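PDB 5MQO: Non-reducing end beta-L-arabinofuranosidase from Bacteroides thetaiotaomicron, which probably hydrolyses glycosidic bonds in complex plant pectin, as a gut bacterial glycoside hydrolase of family GH127. Local coordinates for residues Thr255-Pro258 with Arg259-Glu262. Numbering follows the deposited sequence.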
loop_
_atom_site.group_PDB
_atom_site.type_symbol
_atom_site.label_atom_id
_atom_site.label_comp_id
_atom_site.label_asym_id
_atom_site.label_seq_id
_atom_site.Cartn_x
_atom_site.Cartn_y
_atom_site.Cartn_z
ATOM N N THR A 255 -20.024 -11.745 10.307
ATOM C CA THR A 255 -21.355 -12.307 10.598
ATOM C C THR A 255 -21.393 -13.786 10.948
ATOM O O THR A 255 -22.362 -14.224 11.540
ATOM C CB THR A 255 -22.290 -12.154 9.389
ATOM O OG1 THR A 255 -21.712 -12.807 8.244
ATOM C CG2 THR A 255 -22.562 -10.678 9.085
ATOM N N GLY A 256 -20.372 -14.553 10.560
ATOM C CA GLY A 256 -20.343 -15.999 10.751
ATOM C C GLY A 256 -21.206 -16.727 9.740
ATOM O O GLY A 256 -21.423 -17.932 9.867
ATOM N N ASN A 257 -21.681 -16.023 8.719
ATOM C CA ASN A 257 -22.683 -16.568 7.828
ATOM C C ASN A 257 -22.040 -17.405 6.714
ATOM O O ASN A 257 -21.524 -16.819 5.750
ATOM C CB ASN A 257 -23.492 -15.416 7.247
ATOM C CG ASN A 257 -24.571 -15.870 6.285
ATOM O OD1 ASN A 257 -24.545 -16.987 5.771
ATOM N ND2 ASN A 257 -25.519 -14.983 6.016
ATOM N N PRO A 258 -22.125 -18.766 6.803
ATOM C CA PRO A 258 -21.420 -19.684 5.854
ATOM C C PRO A 258 -21.678 -19.453 4.381
ATOM O O PRO A 258 -20.833 -19.791 3.555
ATOM C CB PRO A 258 -21.935 -21.091 6.229
ATOM C CG PRO A 258 -23.154 -20.858 7.031
ATOM C CD PRO A 258 -22.982 -19.537 7.724
ATOM N N ARG A 259 -22.841 -18.904 4.064
ATOM C CA ARG A 259 -23.193 -18.554 2.690
ATOM C C ARG A 259 -22.155 -17.586 2.065
ATOM O O ARG A 259 -21.891 -17.638 0.861
ATOM C CB ARG A 259 -24.620 -17.983 2.674
ATOM C CG ARG A 259 -25.190 -17.699 1.305
ATOM C CD ARG A 259 -26.694 -17.933 1.296
ATOM N NE ARG A 259 -27.297 -17.532 0.015
ATOM C CZ ARG A 259 -27.987 -16.410 -0.209
ATOM N NH1 ARG A 259 -28.202 -15.503 0.759
ATOM N NH2 ARG A 259 -28.468 -16.184 -1.433
ATOM N N TYR A 260 -21.548 -16.742 2.899
ATOM C CA TYR A 260 -20.618 -15.725 2.420
ATOM C C TYR A 260 -19.243 -16.301 2.078
ATOM O O TYR A 260 -18.621 -15.915 1.068
ATOM C CB TYR A 260 -20.507 -14.586 3.441
ATOM C CG TYR A 260 -21.830 -13.887 3.749
ATOM C CD1 TYR A 260 -22.926 -13.955 2.871
ATOM C CD2 TYR A 260 -21.976 -13.127 4.903
ATOM C CE1 TYR A 260 -24.115 -13.321 3.153
ATOM C CE2 TYR A 260 -23.168 -12.470 5.179
ATOM C CZ TYR A 260 -24.240 -12.572 4.295
ATOM O OH TYR A 260 -25.433 -11.923 4.551
ATOM N N LEU A 261 -18.770 -17.207 2.924
ATOM C CA LEU A 261 -17.583 -17.981 2.631
ATOM C C LEU A 261 -17.809 -18.852 1.395
ATOM O O LEU A 261 -16.921 -18.942 0.558
ATOM C CB LEU A 261 -17.226 -18.847 3.833
ATOM C CG LEU A 261 -16.007 -19.764 3.730
ATOM C CD1 LEU A 261 -14.758 -18.961 3.397
ATOM C CD2 LEU A 261 -15.825 -20.546 5.023
ATOM N N GLU A 262 -18.974 -19.494 1.271
ATOM C CA GLU A 262 -19.240 -20.328 0.077
ATOM C C GLU A 262 -19.235 -19.507 -1.205
ATOM O O GLU A 262 -18.760 -19.988 -2.235
ATOM C CB GLU A 262 -20.561 -21.119 0.162
ATOM C CG GLU A 262 -20.504 -22.405 0.989
ATOM C CD GLU A 262 -19.331 -23.334 0.646
ATOM O OE1 GLU A 262 -19.183 -23.714 -0.553
ATOM O OE2 GLU A 262 -18.559 -23.666 1.591
#
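Asn-257 lies over one face of the Tyr-260 ring, its amide plane tilted 33° from that of the ring. Its CB makes a CH-pi contact 3.9 Å from the ring centroid, while ND2 sits above the phenol end, 3.2 Å from CZ of Tyr-260. With CG anti to the backbone N (chi1 180°), the amide of Asn-257 reaches forward over the helix start, and OD1 accepts a somewhat bent N-cap bond from Arg-259 N at 3.1 Å. Tyr-260 N donates to Asn-257 O (2.9 Å), closing the first turn, and Glu-262 N to Pro-258 O (3.0 Å) is a regular i to i+4 helical bond. At the ring edge, near its plane, stands Thr-255 OG1, 3.4 Å from Tyr-260 CD2. That hydroxyl oxygen also accepts from Asn-257 N at 3.3 Å, an ST turn, and donates to Met-251 O, one helical turn earlier. Farther out, Tyr-260 OH is hydrogen-bonded to Asp-222 and its ring packs on Val-218 and Cys-225 of helix 212-230; Arg-259 forms a salt bridge with Glu-229 of that helix. A serine in place of Tyr-260 would probably strip the Asn-257 amide of its supporting surface and leave Asp-222 without its phenol partner. Gly-256, with positive phi, ends helix 243-255, and Asn-257 caps helix 258-270: a short ST-turn and N-cap link between consecutive helices in the (alpha/alpha)6-barrel of the GH127 catalytic domain.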